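PDB 3TCV: GCN5-related N-acetyltransferase from Brucella melitensis biovar Abortus 2308, which probably transfers an acetyl group from acetyl-CoA to an amine, possibly the N-terminal serine or alanine of a protein. Local coordinates for residues A143-Q148 with Q218-W223; S62-E65 with Q69-T72; P174-A179 with D202-S207. All coordinates share one frame; numbering follows the deposited sequence.

Contact 1: residues A143-Q148 with Q218-W223; sequences AATEAQ and QAYQAW
T145 presses against two aromatic side chains of the 218-223 helix, W223 and Y220, and with Y220 it buries the most surface here. Its CB lies 3.6 Å from W223 CZ3, on the six-membered ring of the indole, and its CG2 touches the same atom at 3.7 Å. That methyl stands anti to the backbone N, which brings it between the two rings: it also meets Y220 CD1 at 3.9 Å. T145 OG1, at the other branch, is hydrogen-bonded to R181, and R181 in turn makes a cation-pi contact with W223, so the threonine and the indole share one charged neighbour.

Almost one turn further along the first helix, the amide of Q148 crosses the end of the Y220 side chain at about a right angle, the amide and ring planes being 70° apart. Q148 NE2 gives Y220 OH a weak hydrogen bond of 3.0 Å, bent to 128° at the hydrogen. The main partner of the hydroxyl is the F182 carbonyl, and Q148 OE1 is bonded to Y164; both polar ends thus have their stronger partners outside the two helices.

The helix segments run roughly antiparallel, at 150°, with axes 11.1 Å apart, a separation bridged by long side chains. This helix-helix contact joins helix 142-158 of the GNAT fold to the late helix 213-224, which follows the sheet strand 199-209.

Contact 2: residues S62-E65 with Q69-T72; sequences SSVE and QRFT
R70 meets V64 near the outer part of its side chain: CD lies 4.1 Å from V64 CG2, and the two side chains cross at about a right angle. The arginine is extended from CG to NE (chi2 171°, chi3 -172°), which lays CD and NE alongside the valine methyl. V64 CG2 is equally near R70 NE, at 4.1 Å, while NE itself forms a salt bridge with D66, in the short link between the two segments. P136 and Y133 also touch both V64 and R70.

F71 comes next. The contact belongs to two consecutive helices of the GNAT domain, 51-61 and the short 67-70, joined by a tight loop. The F71 ring reaches back to S62, its CZ lying 3.9 Å from S62 CB; the serine hydroxyl is bonded to the carbonyl of L58. F71 CE2 comes within 4.0 Å of S62 O, a buried carbonyl oxygen for which the model has no hydrogen-bond partner. Y133 and P78 also pack against the ring.

At T72 the chain turns back on Q69. T72 OG1 donates to Q69 O at 2.7 Å, tilted 29° from the carbonyl plane, and T72 N reaches the same oxygen at 3.2 Å from the same face.

Contact 3: residues P174-A179 with D202-S207; sequences PSRRAA and DTAWFS
A179 sets its methyl group over the centre of the F206 ring, with CB 3.9 Å from the ring centroid and only 9° off the normal, a CH-pi contact. The methyl is nearly equidistant from several ring atoms, with F206 CD2 and CG both at 4.0 Å.

R176, almost one helical turn earlier, approaches the same phenyl group at its edge. R176 CG lies near the ring plane, 3.9 Å from F206 CZ, and CB is almost as close to that atom. F206 therefore has helix atoms both over a face and at its outer end. Its CG is anti to its own carbonyl carbon, a setting that extends the ring from the strand to the helix. Beyond its own CG, R176 passes across A204, with its CD 4.1 Å from A204 CB, and a bend at chi3 then turns the polar end. Its NE donates to the carbonyl of N170, and the guanidinium lies nearly coplanar with the phenyl ring, 16° apart, though the touching is done by the aliphatic carbons.

F184 also touches F206, and W166 touches A179. S207 OG is hydrogen-bonded to R191 of the second subunit. The helix and strand segments run almost parallel, at 12°. Helix 173-182 joins the parallel strands 163-169 and 185-196 in a beta-alpha-beta crossover and packs over strand 199-209, inserted between them, as in the C-terminal half of GNAT folds.

How the contacts relate
From the N terminus, contact 2 comes first: it closes a short loop between the end of helix 51-61 and helix 67-70, and is complete before either other contact begins. Contact 1 opens next, on helix 142-158, and closes only at helix 213-224. Within that long excursion lies contact 3, which links helix 173-182 to strand 199-209, with strand 185-196 between them in sequence, though at the sheet edge beyond 199-209. Strand 199-209 leads directly into helix 213-224. No two contacts touch; contacts 1 and 3 come nearest, about 6 Å between nearest atoms. Contact 1 ties two helices, contact 2 a loop to a short helix and the residues after it, contact 3 a helix to the sheet.

Contact 1: residues A143-Q148 with Q218-W223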
loop_
_atom_site.group_PDB
_atom_site.type_symbol
_atom_site.label_atom_id
_atom_site.label_comp_id
_atom_site.label_asym_id
_atom_site.label_seq_id
_atom_site.Cartn_x
_atom_site.Cartn_y
_atom_site.Cartn_z
ATOM N N ALA B 143 28.768 5.714 4.748
ATOM C CA ALA B 143 27.957 6.738 4.083
ATOM C C ALA B 143 26.541 6.242 3.736
ATOM O O ALA B 143 25.577 6.992 3.894
ATOM C CB ALA B 143 28.654 7.260 2.821
ATOM N N ALA B 144 26.432 5.010 3.235
ATOM C CA ALA B 144 25.124 4.425 2.867
ATOM C C ALA B 144 24.243 4.228 4.095
ATOM O O ALA B 144 23.056 4.581 4.074
ATOM C CB ALA B 144 25.294 3.085 2.137
ATOM N N THR B 145 24.828 3.718 5.178
ATOM C CA THR B 145 24.071 3.557 6.413
ATOM C C THR B 145 23.637 4.932 6.931
ATOM O O THR B 145 22.504 5.104 7.352
ATOM C CB THR B 145 24.868 2.778 7.481
ATOM O OG1 THR B 145 24.990 1.407 7.075
ATOM C CG2 THR B 145 24.214 2.875 8.893
ATOM N N GLU B 146 24.532 5.915 6.893
ATOM C CA GLU B 146 24.177 7.260 7.372
ATOM C C GLU B 146 23.124 7.958 6.485
ATOM O O GLU B 146 22.312 8.722 7.007
ATOM C CB GLU B 146 25.423 8.137 7.569
ATOM C CG GLU B 146 25.125 9.425 8.314
ATOM C CD GLU B 146 26.381 10.256 8.540
ATOM O OE1 GLU B 146 27.186 10.411 7.600
ATOM O OE2 GLU B 146 26.553 10.763 9.662
ATOM N N ALA B 147 23.114 7.676 5.172
ATOM C CA ALA B 147 22.072 8.194 4.280
ATOM C C ALA B 147 20.677 7.755 4.733
ATOM O O ALA B 147 19.718 8.548 4.746
ATOM C CB ALA B 147 22.315 7.734 2.859
ATOM N N GLN B 148 20.579 6.488 5.109
ATOM C CA GLN B 148 19.331 5.911 5.630
ATOM C C GLN B 148 18.986 6.574 6.980
ATOM O O GLN B 148 17.840 7.041 7.190
ATOM C CB GLN B 148 19.489 4.383 5.769
ATOM C CG GLN B 148 18.231 3.555 5.824
ATOM C CD GLN B 148 17.267 3.928 6.932
ATOM O OE1 GLN B 148 16.272 4.539 6.665
ATOM N NE2 GLN B 148 17.539 3.519 8.154
ATOM N N GLN B 218 20.039 4.841 19.064
ATOM C CA GLN B 218 21.233 4.584 19.892
ATOM C C GLN B 218 22.217 3.636 19.193
ATOM O O GLN B 218 23.421 3.856 19.226
ATOM C CB GLN B 218 20.852 4.036 21.287
ATOM C CG GLN B 218 19.998 5.003 22.102
ATOM C CD GLN B 218 19.934 4.696 23.592
ATOM O OE1 GLN B 218 19.907 3.534 24.014
ATOM N NE2 GLN B 218 19.905 5.754 24.405
ATOM N N ALA B 219 21.691 2.599 18.534
ATOM C CA ALA B 219 22.531 1.585 17.890
ATOM C C ALA B 219 23.228 2.146 16.648
ATOM O O ALA B 219 24.384 1.829 16.388
ATOM C CB ALA B 219 21.700 0.349 17.541
ATOM N N TYR B 220 22.514 2.959 15.873
ATOM C CA TYR B 220 23.111 3.600 14.710
ATOM C C TYR B 220 24.198 4.594 15.145
ATOM O O TYR B 220 25.252 4.667 14.527
ATOM C CB TYR B 220 22.077 4.368 13.924
ATOM C CG TYR B 220 21.253 3.602 12.889
ATOM C CD1 TYR B 220 21.479 3.769 11.511
ATOM C CD2 TYR B 220 20.194 2.771 13.274
ATOM C CE1 TYR B 220 20.678 3.104 10.564
ATOM C CE2 TYR B 220 19.426 2.109 12.343
ATOM C CZ TYR B 220 19.664 2.267 10.991
ATOM O OH TYR B 220 18.829 1.617 10.087
ATOM N N GLN B 221 23.881 5.396 16.159
ATOM C CA GLN B 221 24.832 6.419 16.631
ATOM C C GLN B 221 26.108 5.739 17.099
ATOM O O GLN B 221 27.199 6.219 16.832
ATOM C CB GLN B 221 24.226 7.264 17.756
ATOM C CG GLN B 221 23.359 8.408 17.249
ATOM C CD GLN B 221 22.638 9.158 18.360
ATOM O OE1 GLN B 221 22.296 8.592 19.397
ATOM N NE2 GLN B 221 22.366 10.434 18.117
ATOM N N ALA B 222 25.975 4.609 17.773
ATOM C CA ALA B 222 27.136 3.863 18.257
ATOM C C ALA B 222 27.946 3.318 17.077
ATOM O O ALA B 222 29.165 3.426 17.056
ATOM C CB ALA B 222 26.697 2.732 19.179
ATOM N N TRP B 223 27.254 2.773 16.075
ATOM C CA TRP B 223 27.901 2.190 14.903
ATOM C C TRP B 223 28.597 3.214 14.032
ATOM O O TRP B 223 29.675 2.941 13.494
ATOM C CB TRP B 223 26.880 1.379 14.059
ATOM C CG TRP B 223 27.575 0.639 12.947
ATOM C CD1 TRP B 223 28.235 -0.584 13.021
ATOM C CD2 TRP B 223 27.799 1.094 11.575
ATOM N NE1 TRP B 223 28.803 -0.905 11.833
ATOM C CE2 TRP B 223 28.569 0.043 10.921
ATOM C CE3 TRP B 223 27.420 2.207 10.837
ATOM C CZ2 TRP B 223 28.937 0.124 9.595
ATOM C CZ3 TRP B 223 27.818 2.285 9.512
ATOM C CH2 TRP B 223 28.552 1.260 8.903
#

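Contact 2: residues S62-E65 with Q69-T72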
loop_
_atom_site.group_PDB
_atom_site.type_symbol
_atom_site.label_atom_id
_atom_site.label_comp_id
_atom_site.label_asym_id
_atom_site.label_seq_id
_atom_site.Cartn_x
_atom_site.Cartn_y
_atom_site.Cartn_z
ATOM N N SER B 62 25.524 6.633 -12.021
ATOM C CA SER B 62 24.464 5.765 -12.553
ATOM C C SER B 62 24.864 5.044 -13.836
ATOM O O SER B 62 24.070 4.315 -14.395
ATOM C CB SER B 62 23.165 6.557 -12.759
ATOM O OG SER B 62 22.790 7.232 -11.550
ATOM N N SER B 63 26.095 5.268 -14.305
ATOM C CA SER B 63 26.564 4.680 -15.570
ATOM C C SER B 63 27.934 4.020 -15.390
ATOM O O SER B 63 28.689 3.854 -16.350
ATOM C CB SER B 63 26.589 5.746 -16.686
ATOM O OG SER B 63 27.324 6.904 -16.301
ATOM N N VAL B 64 28.232 3.622 -14.154
ATOM C CA VAL B 64 29.446 2.870 -13.849
ATOM C C VAL B 64 29.418 1.521 -14.578
ATOM O O VAL B 64 28.371 1.070 -15.047
ATOM C CB VAL B 64 29.608 2.637 -12.327
ATOM C CG1 VAL B 64 29.898 3.941 -11.616
ATOM C CG2 VAL B 64 28.357 1.970 -11.753
ATOM N N GLU B 65 30.593 0.889 -14.659
ATOM C CA GLU B 65 30.804 -0.345 -15.407
ATOM C C GLU B 65 29.767 -1.423 -15.113
ATOM O O GLU B 65 29.325 -2.110 -16.022
ATOM C CB GLU B 65 32.222 -0.904 -15.151
ATOM N N GLN B 69 23.825 -4.367 -13.423
ATOM C CA GLN B 69 23.621 -5.205 -12.223
ATOM C C GLN B 69 23.002 -4.398 -11.091
ATOM O O GLN B 69 22.022 -4.830 -10.486
ATOM C CB GLN B 69 24.931 -5.880 -11.729
ATOM N N ARG B 70 23.547 -3.211 -10.822
ATOM C CA ARG B 70 23.060 -2.383 -9.721
ATOM C C ARG B 70 21.629 -1.920 -9.909
ATOM O O ARG B 70 20.951 -1.650 -8.931
ATOM C CB ARG B 70 23.963 -1.163 -9.510
ATOM C CG ARG B 70 25.367 -1.517 -9.059
ATOM C CD ARG B 70 26.299 -0.320 -9.067
ATOM N NE ARG B 70 27.665 -0.772 -8.798
ATOM C CZ ARG B 70 28.149 -1.039 -7.590
ATOM N NH1 ARG B 70 27.435 -0.818 -6.486
ATOM N NH2 ARG B 70 29.400 -1.494 -7.486
ATOM N N PHE B 71 21.181 -1.787 -11.159
ATOM C CA PHE B 71 19.832 -1.285 -11.443
ATOM C C PHE B 71 18.803 -2.392 -11.612
ATOM O O PHE B 71 17.642 -2.085 -11.829
ATOM C CB PHE B 71 19.834 -0.401 -12.700
ATOM C CG PHE B 71 20.107 1.053 -12.427
ATOM C CD1 PHE B 71 19.128 2.008 -12.632
ATOM C CD2 PHE B 71 21.332 1.468 -11.940
ATOM C CE1 PHE B 71 19.368 3.340 -12.381
ATOM C CE2 PHE B 71 21.579 2.804 -11.680
ATOM C CZ PHE B 71 20.597 3.742 -11.898
ATOM N N THR B 72 19.211 -3.659 -11.489
ATOM C CA THR B 72 18.332 -4.811 -11.775
ATOM C C THR B 72 16.946 -4.666 -11.154
ATOM O O THR B 72 15.926 -4.818 -11.855
ATOM C CB THR B 72 18.951 -6.122 -11.244
ATOM O OG1 THR B 72 20.214 -6.351 -11.885
ATOM C CG2 THR B 72 18.032 -7.304 -11.514
#

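Contact 3: residues P174-A179 with D202-S207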
loop_
_atom_site.group_PDB
_atom_site.type_symbol
_atom_site.label_atom_id
_atom_site.label_comp_id
_atom_site.label_asym_id
_atom_site.label_seq_id
_atom_site.Cartn_x
_atom_site.Cartn_y
_atom_site.Cartn_z
ATOM N N PRO B 174 19.585 -8.765 -1.407
ATOM C CA PRO B 174 20.373 -7.704 -0.755
ATOM C C PRO B 174 19.506 -6.599 -0.103
ATOM O O PRO B 174 19.875 -6.083 0.966
ATOM C CB PRO B 174 21.200 -7.128 -1.892
ATOM C CG PRO B 174 21.343 -8.266 -2.869
ATOM C CD PRO B 174 20.064 -9.045 -2.778
ATOM N N SER B 175 18.382 -6.246 -0.754
ATOM C CA SER B 175 17.492 -5.206 -0.224
ATOM C C SER B 175 16.782 -5.703 1.016
ATOM O O SER B 175 16.712 -4.982 1.999
ATOM C CB SER B 175 16.459 -4.731 -1.244
ATOM O OG SER B 175 15.738 -3.637 -0.695
ATOM N N ARG B 176 16.291 -6.936 0.996
ATOM C CA ARG B 176 15.659 -7.498 2.168
ATOM C C ARG B 176 16.622 -7.576 3.349
ATOM O O ARG B 176 16.268 -7.216 4.465
ATOM C CB ARG B 176 15.121 -8.874 1.900
ATOM C CG ARG B 176 13.908 -8.863 1.011
ATOM C CD ARG B 176 13.212 -10.201 1.052
ATOM N NE ARG B 176 14.033 -11.262 0.464
ATOM C CZ ARG B 176 14.823 -12.117 1.127
ATOM N NH1 ARG B 176 14.960 -12.056 2.435
ATOM N NH2 ARG B 176 15.496 -13.053 0.456
ATOM N N ARG B 177 17.834 -8.047 3.089
ATOM C CA ARG B 177 18.843 -8.152 4.148
ATOM C C ARG B 177 19.256 -6.755 4.626
ATOM O O ARG B 177 19.513 -6.572 5.820
ATOM C CB ARG B 177 20.030 -8.986 3.654
ATOM C CG ARG B 177 19.694 -10.473 3.523
ATOM C CD ARG B 177 20.931 -11.294 3.166
ATOM N NE ARG B 177 21.480 -10.992 1.842
ATOM C CZ ARG B 177 21.111 -11.598 0.704
ATOM N NH1 ARG B 177 20.158 -12.527 0.697
ATOM N NH2 ARG B 177 21.683 -11.251 -0.438
ATOM N N ALA B 178 19.253 -5.768 3.734
ATOM C CA ALA B 178 19.558 -4.381 4.109
ATOM C C ALA B 178 18.492 -3.846 5.062
ATOM O O ALA B 178 18.821 -3.244 6.097
ATOM C CB ALA B 178 19.660 -3.470 2.880
ATOM N N ALA B 179 17.223 -4.093 4.727
ATOM C CA ALA B 179 16.106 -3.655 5.569
ATOM C C ALA B 179 16.236 -4.291 6.959
ATOM O O ALA B 179 16.098 -3.605 7.967
ATOM C CB ALA B 179 14.755 -4.024 4.913
ATOM N N ASP B 202 6.563 -9.748 -6.402
ATOM C CA ASP B 202 5.910 -9.826 -5.113
ATOM C C ASP B 202 6.672 -8.852 -4.225
ATOM O O ASP B 202 7.913 -8.902 -4.194
ATOM C CB ASP B 202 6.022 -11.216 -4.521
ATOM C CG ASP B 202 5.456 -12.303 -5.417
ATOM O OD1 ASP B 202 4.492 -12.099 -6.183
ATOM O OD2 ASP B 202 6.012 -13.421 -5.332
ATOM N N THR B 203 5.959 -7.983 -3.517
ATOM C CA THR B 203 6.605 -6.982 -2.662
ATOM C C THR B 203 6.669 -7.419 -1.203
ATOM O O THR B 203 5.646 -7.674 -0.600
ATOM C CB THR B 203 5.880 -5.632 -2.767
ATOM O OG1 THR B 203 5.996 -5.132 -4.114
ATOM C CG2 THR B 203 6.476 -4.634 -1.763
ATOM N N ALA B 204 7.888 -7.449 -0.656
ATOM C CA ALA B 204 8.188 -7.611 0.766
ATOM C C ALA B 204 8.126 -6.240 1.435
ATOM O O ALA B 204 8.795 -5.283 0.994
ATOM C CB ALA B 204 9.588 -8.202 0.935
ATOM N N TRP B 205 7.338 -6.161 2.503
ATOM C CA TRP B 205 7.120 -4.951 3.322
ATOM C C TRP B 205 7.715 -5.083 4.694
ATOM O O TRP B 205 7.575 -6.122 5.357
ATOM C CB TRP B 205 5.619 -4.714 3.509
ATOM C CG TRP B 205 4.918 -4.229 2.279
ATOM C CD1 TRP B 205 4.196 -4.984 1.366
ATOM C CD2 TRP B 205 4.862 -2.852 1.777
ATOM N NE1 TRP B 205 3.725 -4.190 0.349
ATOM C CE2 TRP B 205 4.075 -2.899 0.551
ATOM C CE3 TRP B 205 5.348 -1.625 2.220
ATOM C CZ2 TRP B 205 3.803 -1.761 -0.188
ATOM C CZ3 TRP B 205 5.080 -0.486 1.455
ATOM C CH2 TRP B 205 4.310 -0.563 0.284
ATOM N N PHE B 206 8.327 -3.993 5.146
ATOM C CA PHE B 206 8.958 -3.912 6.449
ATOM C C PHE B 206 8.685 -2.523 7.004
ATOM O O PHE B 206 8.507 -1.568 6.244
ATOM C CB PHE B 206 10.480 -4.071 6.370
ATOM C CG PHE B 206 10.993 -5.231 5.545
ATOM C CD1 PHE B 206 11.547 -6.343 6.158
ATOM C CD2 PHE B 206 11.043 -5.148 4.155
ATOM C CE1 PHE B 206 12.069 -7.390 5.403
ATOM C CE2 PHE B 206 11.532 -6.195 3.400
ATOM C CZ PHE B 206 12.046 -7.316 4.022
ATOM N N SER B 207 8.747 -2.392 8.324
ATOM C CA SER B 207 8.508 -1.113 8.959
ATOM C C SER B 207 9.291 -0.911 10.240
ATOM O O SER B 207 9.660 -1.877 10.942
ATOM C CB SER B 207 7.039 -0.914 9.253
ATOM O OG SER B 207 6.570 -1.720 10.326
#